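Long-range contacts in bradyzoite pseudokinase 1 (Toxoplasma gondii, PDB 6M7Z), which is a pseudokinase of a divergent kinase family that lacks the glycine-rich loop, and probably acts at the parasitophorous vacuole membrane during the bradyzoite stage: residues 164-169 with 228-233; 237-242 with 275-280. All blocks are in the same frame, centred on the assembly; numbering follows the deposited sequence.

Contact 1: residues 164-169 with 228-233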
ATOM      1  N   GLY A 164       7.332  -4.398  13.342  1.00 45.41           N
ATOM      2  CA  GLY A 164       6.479  -5.116  14.283  1.00 45.00           C
ATOM      3  C   GLY A 164       5.010  -5.150  13.862  1.00 44.84           C
ATOM      4  O   GLY A 164       4.121  -5.283  14.719  1.00 49.48           O
ATOM      5  N   LEU A 165       4.730  -5.045  12.554  1.00 41.93           N
ATOM      6  CA  LEU A 165       3.351  -4.987  12.049  1.00 41.59           C
ATOM      7  C   LEU A 165       3.110  -6.131  11.054  1.00 37.92           C
ATOM      8  O   LEU A 165       3.921  -6.361  10.143  1.00 37.48           O
ATOM      9  CB  LEU A 165       3.108  -3.634  11.371  1.00 45.84           C
ATOM     10  CG  LEU A 165       3.090  -2.417  12.300  1.00 48.71           C
ATOM     11  CD1 LEU A 165       3.074  -1.125  11.500  1.00 50.30           C
ATOM     12  CD2 LEU A 165       1.899  -2.467  13.245  1.00 50.77           C
ATOM     13  N   LEU A 166       1.969  -6.815  11.213  1.00 34.79           N
ATOM     14  CA  LEU A 166       1.373  -7.636  10.166  1.00 32.68           C
ATOM     15  C   LEU A 166       0.516  -6.744   9.269  1.00 29.60           C
ATOM     16  O   LEU A 166      -0.063  -5.737   9.749  1.00 28.65           O
ATOM     17  CB  LEU A 166       0.479  -8.695  10.798  1.00 35.88           C
ATOM     18  CG  LEU A 166       1.214  -9.753  11.616  1.00 39.85           C
ATOM     19  CD1 LEU A 166       0.257 -10.732  12.255  1.00 41.64           C
ATOM     20  CD2 LEU A 166       2.233 -10.497  10.772  1.00 40.24           C
ATOM     21  N   HIS A 167       0.395  -7.143   7.986  1.00 27.33           N
ATOM     22  CA  HIS A 167      -0.476  -6.444   7.044  1.00 25.58           C
ATOM     23  C   HIS A 167      -1.929  -6.892   7.231  1.00 24.67           C
ATOM     24  O   HIS A 167      -2.826  -6.059   7.410  1.00 24.11           O
ATOM     25  CB  HIS A 167      -0.002  -6.645   5.606  1.00 24.77           C
ATOM     26  CG  HIS A 167      -0.756  -5.805   4.627  1.00 22.22           C
ATOM     27  ND1 HIS A 167      -2.036  -6.115   4.236  1.00 21.98           N
ATOM     28  CD2 HIS A 167      -0.427  -4.664   3.973  1.00 22.28           C
ATOM     29  CE1 HIS A 167      -2.448  -5.220   3.361  1.00 21.94           C
ATOM     30  NE2 HIS A 167      -1.499  -4.304   3.209  1.00 22.11           N
ATOM     31  N   ARG A 168      -2.131  -8.208   7.114  1.00 24.67           N
ATOM     32  CA  ARG A 168      -3.394  -8.936   7.395  1.00 24.59           C
ATOM     33  C   ARG A 168      -4.370  -8.945   6.211  1.00 24.01           C
ATOM     34  O   ARG A 168      -5.322  -9.668   6.306  1.00 24.78           O
ATOM     35  CB  ARG A 168      -4.091  -8.424   8.663  1.00 24.54           C
ATOM     36  CG  ARG A 168      -3.236  -8.534   9.923  1.00 25.15           C
ATOM     37  CD  ARG A 168      -4.049  -8.466  11.209  1.00 25.36           C
ATOM     38  NE  ARG A 168      -4.737  -7.178  11.329  1.00 24.91           N
ATOM     39  CZ  ARG A 168      -5.960  -7.004  11.836  1.00 24.71           C
ATOM     40  NH1 ARG A 168      -6.533  -7.972  12.548  1.00 24.87           N
ATOM     41  NH2 ARG A 168      -6.610  -5.884  11.571  1.00 23.32           N
ATOM     42  N   SER A 169      -4.138  -8.220   5.105  1.00 24.20           N
ATOM     43  CA  SER A 169      -5.075  -8.257   3.959  1.00 24.39           C
ATOM     44  C   SER A 169      -4.342  -8.160   2.606  1.00 25.05           C
ATOM     45  O   SER A 169      -4.810  -7.505   1.683  1.00 24.55           O
ATOM     46  CB  SER A 169      -6.122  -7.174   4.110  1.00 24.29           C
ATOM     47  OG  SER A 169      -5.561  -5.861   4.075  1.00 24.14           O
ATOM     48  N   HIS A 228      -3.942 -14.136  13.498  1.00 59.14           N
ATOM     49  CA  HIS A 228      -3.013 -13.650  12.466  1.00 51.33           C
ATOM     50  C   HIS A 228      -1.561 -13.687  12.968  1.00 50.80           C
ATOM     51  O   HIS A 228      -1.261 -13.209  14.060  1.00 52.66           O
ATOM     52  CB  HIS A 228      -3.370 -12.216  12.036  1.00 49.06           C
ATOM     53  CG  HIS A 228      -4.618 -12.113  11.233  1.00 50.42           C
ATOM     54  ND1 HIS A 228      -5.868 -11.938  11.814  1.00 50.37           N
ATOM     55  CD2 HIS A 228      -4.812 -12.149   9.897  1.00 49.72           C
ATOM     56  CE1 HIS A 228      -6.781 -11.881  10.862  1.00 52.82           C
ATOM     57  NE2 HIS A 228      -6.160 -11.997   9.678  1.00 52.07           N
ATOM     58  N   THR A 229      -0.663 -14.207  12.124  1.00 44.85           N
ATOM     59  CA  THR A 229       0.772 -14.360  12.402  1.00 43.97           C
ATOM     60  C   THR A 229       1.570 -14.035  11.132  1.00 44.83           C
ATOM     61  O   THR A 229       0.984 -13.804  10.054  1.00 39.38           O
ATOM     62  CB  THR A 229       1.112 -15.779  12.877  1.00 44.26           C
ATOM     63  OG1 THR A 229       0.900 -16.648  11.765  1.00 47.37           O
ATOM     64  CG2 THR A 229       0.267 -16.233  14.045  1.00 44.30           C
ATOM     65  N   VAL A 230       2.900 -14.036  11.254  1.00 42.51           N
ATOM     66  CA  VAL A 230       3.762 -13.790  10.103  1.00 43.65           C
ATOM     67  C   VAL A 230       3.432 -14.801   8.993  1.00 41.85           C
ATOM     68  O   VAL A 230       3.475 -14.445   7.803  1.00 37.93           O
ATOM     69  CB  VAL A 230       5.269 -13.746  10.446  1.00 46.20           C
ATOM     70  CG1 VAL A 230       5.594 -12.472  11.191  1.00 46.93           C
ATOM     71  CG2 VAL A 230       5.836 -14.964  11.181  1.00 56.93           C
ATOM     72  N   LYS A 231       3.069 -16.030   9.377  1.00 41.34           N
ATOM     73  CA  LYS A 231       2.810 -17.102   8.419  1.00 40.80           C
ATOM     74  C   LYS A 231       1.495 -16.865   7.661  1.00 36.57           C
ATOM     75  O   LYS A 231       1.363 -17.325   6.521  1.00 37.36           O
ATOM     76  CB  LYS A 231       2.825 -18.477   9.111  1.00 43.41           C
ATOM     77  CG  LYS A 231       4.182 -18.956   9.622  1.00 42.88           C
ATOM     78  CD  LYS A 231       5.315 -18.813   8.625  1.00 43.56           C
ATOM     79  CE  LYS A 231       6.579 -19.548   9.018  1.00 43.94           C
ATOM     80  NZ  LYS A 231       6.333 -21.004   9.097  1.00 46.07           N
ATOM     81  N   SER A 232       0.534 -16.158   8.261  1.00 33.88           N
ATOM     82  CA  SER A 232      -0.714 -15.867   7.533  1.00 33.09           C
ATOM     83  C   SER A 232      -0.461 -14.795   6.455  1.00 30.56           C
ATOM     84  O   SER A 232      -1.031 -14.871   5.383  1.00 32.03           O
ATOM     85  CB  SER A 232      -1.878 -15.513   8.458  1.00 32.30           C
ATOM     86  OG  SER A 232      -1.531 -14.489   9.388  1.00 33.18           O
ATOM     87  N   ASP A 233       0.431 -13.835   6.715  1.00 30.00           N
ATOM     88  CA  ASP A 233       0.884 -12.874   5.682  1.00 29.86           C
ATOM     89  C   ASP A 233       1.620 -13.627   4.560  1.00 29.96           C
ATOM     90  O   ASP A 233       1.439 -13.287   3.385  1.00 29.78           O
ATOM     91  CB  ASP A 233       1.735 -11.744   6.265  1.00 29.63           C
ATOM     92  CG  ASP A 233       0.944 -10.548   6.801  1.00 29.57           C
ATOM     93  OD1 ASP A 233      -0.322 -10.548   6.679  1.00 28.05           O
ATOM     94  OD2 ASP A 233       1.601  -9.599   7.324  1.00 28.64           O
TER
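L166 lays its two methyl groups over the backbone that leads into helix 230-248: CD1 rests 3.4 Å from H228 O, while CD2 reaches V230, 3.9 Å from its CG1. A branched leucine suits this place because its fork spreads over two successive peptides, 228-229 and 229-230, with purely apolar atoms. Just beyond, D233 grips the backbone of 167-168 with both carboxylate oxygens. OD2 accepts from H167 N at 2.8 Å, nearly straight at 167°, and OD1 accepts from R168 N at 3.0 Å, each through its syn lone pair. A short, two-pronged acid is well matched to two successive amides, which fix the rotation of the carboxylate; H161 NE2, from helix 146-161, adds a second bond to OD2. R168 has a positive phi of 85°, an unusual value for a non-glycine residue, and D233 helps to hold the backbone in this shape. On the outer side, R168 CD makes a CH-pi contact over one face of the H228 ring, 3.9 Å from its centroid, while R168 NE bonds to T190 O. H167, with CG anti to its backbone N (chi1 -173°), swings its ring away from D233; ND1 accepts S169 N in the ring plane at 3.1 Å, and NE2 reaches G186 O. The ring thus ties the turn to the chain that follows strand 183-185. An aspartate early in helix F holding the backbone of the HRD segment is characteristic of the protein kinase C-lobe; here the motif reads H167-R168-S169, with serine at the usual aspartate position.

Contact 2: residues 237-242 with 275-280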
ATOM      1  N   LEU A 237       0.451 -13.601   0.623  1.00 25.33           N
ATOM      2  CA  LEU A 237       1.367 -13.156  -0.407  1.00 25.55           C
ATOM      3  C   LEU A 237       1.549 -14.286  -1.432  1.00 25.94           C
ATOM      4  O   LEU A 237       1.722 -14.037  -2.635  1.00 25.56           O
ATOM      5  CB  LEU A 237       2.698 -12.750   0.221  1.00 26.21           C
ATOM      6  CG  LEU A 237       3.741 -12.262  -0.781  1.00 27.44           C
ATOM      7  CD1 LEU A 237       3.270 -10.985  -1.463  1.00 27.17           C
ATOM      8  CD2 LEU A 237       5.074 -12.038  -0.103  1.00 28.55           C
ATOM      9  N   GLY A 238       1.518 -15.530  -0.945  1.00 26.18           N
ATOM     10  CA  GLY A 238       1.531 -16.711  -1.791  1.00 27.10           C
ATOM     11  C   GLY A 238       0.356 -16.720  -2.750  1.00 26.63           C
ATOM     12  O   GLY A 238       0.540 -16.933  -3.950  1.00 27.70           O
ATOM     13  N   VAL A 239      -0.841 -16.439  -2.222  1.00 25.47           N
ATOM     14  CA  VAL A 239      -2.053 -16.360  -3.025  1.00 25.19           C
ATOM     15  C   VAL A 239      -1.901 -15.253  -4.071  1.00 24.56           C
ATOM     16  O   VAL A 239      -2.344 -15.408  -5.202  1.00 24.33           O
ATOM     17  CB  VAL A 239      -3.308 -16.161  -2.146  1.00 24.98           C
ATOM     18  CG1 VAL A 239      -4.530 -15.753  -2.962  1.00 24.71           C
ATOM     19  CG2 VAL A 239      -3.593 -17.390  -1.315  1.00 25.22           C
ATOM     20  N   ALA A 240      -1.276 -14.139  -3.692  1.00 24.48           N
ATOM     21  CA  ALA A 240      -1.067 -13.040  -4.629  1.00 24.73           C
ATOM     22  C   ALA A 240      -0.115 -13.468  -5.759  1.00 25.07           C
ATOM     23  O   ALA A 240      -0.292 -13.073  -6.912  1.00 25.45           O
ATOM     24  CB  ALA A 240      -0.572 -11.818  -3.888  1.00 24.55           C
ATOM     25  N   PHE A 241       0.900 -14.257  -5.419  1.00 26.12           N
ATOM     26  CA  PHE A 241       1.847 -14.762  -6.405  1.00 27.58           C
ATOM     27  C   PHE A 241       1.144 -15.722  -7.364  1.00 27.81           C
ATOM     28  O   PHE A 241       1.370 -15.672  -8.582  1.00 27.73           O
ATOM     29  CB  PHE A 241       3.039 -15.441  -5.733  1.00 28.85           C
ATOM     30  CG  PHE A 241       4.048 -14.504  -5.114  1.00 29.92           C
ATOM     31  CD1 PHE A 241       4.121 -13.175  -5.469  1.00 29.48           C
ATOM     32  CD2 PHE A 241       4.962 -14.985  -4.185  1.00 32.42           C
ATOM     33  CE1 PHE A 241       5.022 -12.331  -4.854  1.00 31.11           C
ATOM     34  CE2 PHE A 241       5.885 -14.140  -3.590  1.00 31.75           C
ATOM     35  CZ  PHE A 241       5.913 -12.819  -3.935  1.00 32.50           C
ATOM     36  N   ARG A 242       0.272 -16.569  -6.816  1.00 27.83           N
ATOM     37  CA  ARG A 242      -0.517 -17.476  -7.627  1.00 28.59           C
ATOM     38  C   ARG A 242      -1.374 -16.658  -8.605  1.00 27.69           C
ATOM     39  O   ARG A 242      -1.467 -17.000  -9.785  1.00 27.10           O
ATOM     40  CB  ARG A 242      -1.357 -18.391  -6.735  1.00 30.10           C
ATOM     41  CG  ARG A 242      -2.218 -19.382  -7.497  1.00 33.08           C
ATOM     42  CD  ARG A 242      -1.504 -20.224  -8.551  1.00 36.89           C
ATOM     43  NE  ARG A 242      -0.405 -21.021  -8.015  1.00 40.12           N
ATOM     44  CZ  ARG A 242      -0.556 -22.122  -7.267  1.00 48.41           C
ATOM     45  NH1 ARG A 242      -1.764 -22.557  -6.953  1.00 43.19           N
ATOM     46  NH2 ARG A 242       0.514 -22.756  -6.813  1.00 58.89           N
ATOM     47  N   LYS A 275       4.667 -23.466  -2.048  1.00 39.14           N
ATOM     48  CA  LYS A 275       5.222 -23.621  -0.695  1.00 39.17           C
ATOM     49  C   LYS A 275       4.518 -22.664   0.272  1.00 39.53           C
ATOM     50  O   LYS A 275       4.226 -23.035   1.426  1.00 42.09           O
ATOM     51  CB  LYS A 275       6.730 -23.356  -0.680  1.00 42.11           C
ATOM     52  CG  LYS A 275       7.566 -24.384  -1.415  1.00 46.62           C
ATOM     53  CD  LYS A 275       9.023 -23.955  -1.593  1.00 53.56           C
ATOM     54  CE  LYS A 275       9.722 -24.618  -2.771  1.00 61.28           C
ATOM     55  NZ  LYS A 275      10.499 -23.657  -3.606  1.00 66.43           N
ATOM     56  N   MET A 276       4.256 -21.435  -0.207  1.00 36.65           N
ATOM     57  CA  MET A 276       3.739 -20.349   0.625  1.00 34.85           C
ATOM     58  C   MET A 276       2.267 -20.593   0.989  1.00 33.84           C
ATOM     59  O   MET A 276       1.831 -20.119   2.032  1.00 33.05           O
ATOM     60  CB  MET A 276       3.902 -19.003  -0.088  1.00 35.61           C
ATOM     61  CG  MET A 276       5.352 -18.594  -0.199  1.00 37.36           C
ATOM     62  SD  MET A 276       5.688 -17.206  -1.309  1.00 34.97           S
ATOM     63  CE  MET A 276       5.121 -15.841  -0.291  1.00 34.19           C
ATOM     64  N   ILE A 277       1.528 -21.364   0.175  1.00 34.50           N
ATOM     65  CA  ILE A 277       0.092 -21.600   0.416  1.00 39.31           C
ATOM     66  C   ILE A 277      -0.172 -22.989   1.017  1.00 42.51           C
ATOM     67  O   ILE A 277      -1.316 -23.467   0.985  1.00 45.05           O
ATOM     68  CB  ILE A 277      -0.739 -21.387  -0.869  1.00 41.48           C
ATOM     69  CG1 ILE A 277      -0.464 -22.475  -1.917  1.00 39.16           C
ATOM     70  CG2 ILE A 277      -0.541 -19.959  -1.396  1.00 41.35           C
ATOM     71  CD1 ILE A 277      -1.175 -22.285  -3.235  1.00 41.06           C
ATOM     72  N   GLU A 278       0.854 -23.631   1.585  1.00 44.35           N
ATOM     73  CA  GLU A 278       0.659 -24.891   2.338  1.00 47.42           C
ATOM     74  C   GLU A 278      -0.414 -24.668   3.417  1.00 45.26           C
ATOM     75  O   GLU A 278      -0.421 -23.633   4.099  1.00 46.85           O
ATOM     76  CB  GLU A 278       1.981 -25.349   2.950  1.00 46.08           C
ATOM     77  CG  GLU A 278       2.918 -26.044   1.970  1.00 53.01           C
ATOM     78  CD  GLU A 278       2.472 -27.430   1.495  1.00 63.13           C
ATOM     79  OE1 GLU A 278       1.616 -28.048   2.184  1.00 61.70           O
ATOM     80  OE2 GLU A 278       2.919 -27.857   0.403  1.00 68.05           O
ATOM     81  N   GLU A 279      -1.324 -25.641   3.550  1.00 46.09           N
ATOM     82  CA  GLU A 279      -2.462 -25.575   4.472  1.00 50.78           C
ATOM     83  C   GLU A 279      -1.954 -25.379   5.913  1.00 49.94           C
ATOM     84  O   GLU A 279      -2.547 -24.635   6.672  1.00 44.94           O
ATOM     85  CB  GLU A 279      -3.336 -26.827   4.327  1.00 57.88           C
ATOM     86  CG  GLU A 279      -4.667 -26.760   5.073  1.00 72.37           C
ATOM     87  CD  GLU A 279      -5.522 -28.032   5.092  1.00 77.67           C
ATOM     88  OE1 GLU A 279      -6.358 -28.179   6.032  1.00 63.24           O
ATOM     89  OE2 GLU A 279      -5.380 -28.876   4.166  1.00 67.70           O
ATOM     90  N   GLU A 280      -0.858 -26.051   6.279  1.00 48.14           N
ATOM     91  CA  GLU A 280      -0.297 -25.979   7.628  1.00 54.32           C
ATOM     92  C   GLU A 280       0.675 -24.800   7.715  1.00 50.22           C
ATOM     93  O   GLU A 280       1.649 -24.756   6.961  1.00 47.65           O
ATOM     94  CB  GLU A 280       0.438 -27.280   7.967  1.00 68.43           C
ATOM     95  CG  GLU A 280      -0.470 -28.494   8.085  1.00 79.58           C
ATOM     96  CD  GLU A 280      -1.508 -28.418   9.191  1.00 99.80           C
ATOM     97  OE1 GLU A 280      -1.166 -27.942  10.293  1.00105.62           O
ATOM     98  OE2 GLU A 280      -2.656 -28.826   8.946  1.00112.49           O
TER
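This is close helix-to-helix-end packing in the C-lobe, where the C-terminal end of helix 263-276 and the residue after it press against the middle of helix 230-248. G238 makes the approach possible: its CA lies 4.9 Å from M276 CA, and the lack of a side chain leaves room for M276 CB to meet G238 CA directly at 3.7 Å. M276 then reaches across the helix, between L237 and F241. Its SD meets the ring at the edge, near the ring plane, 3.7 Å from F241 CD2, a Met-aromatic contact. The bend at the end of the methionine chain (chi3 76°) turns CE toward L237, where it sits 3.8 Å from L237 CD2 and also touches G238 N. A long, flexible thioether can thus serve an aromatic edge, an aliphatic fork and a bare backbone together. I277 fills the other flank with two of its branches. CG2 packs on the peptide between G238 and V239, 3.6 Å from V239 N, and CD1 reaches R242, 3.8 Å from NH1. The beta-branched isoleucine suits this spot because one methyl can stay on the backbone while the longer arm extends along the surface. R242 has a bent chain whose charged end is held by D270, through a salt bridge from NE, and by Q274, bonded to NH2. No hydrogen bond joins the two segments. L237 and F241 also touch M153 of helix 146-161, so helix 230-248 packs against both that helix and helix 263-276, with F241 reaching both.

Overall arrangement
Contacts 1 and 2 follow one another along the chain, contact 1 closing before contact 2 opens, and their centres lie about 13 Å apart on the same side of the chain's centre. Both use helix 230-248: its first turn meets the HRD-like segment 164-169, and its middle meets the end of helix 263-276. Helix 146-161 touches both, at D233 and L166 in one and at L237 and F241 in the other. The shared helix thus links the segment equivalent to the catalytic loop to helix 263-276. This matches the central place of helix F in protein kinases and is retained here despite the divergent N-lobe.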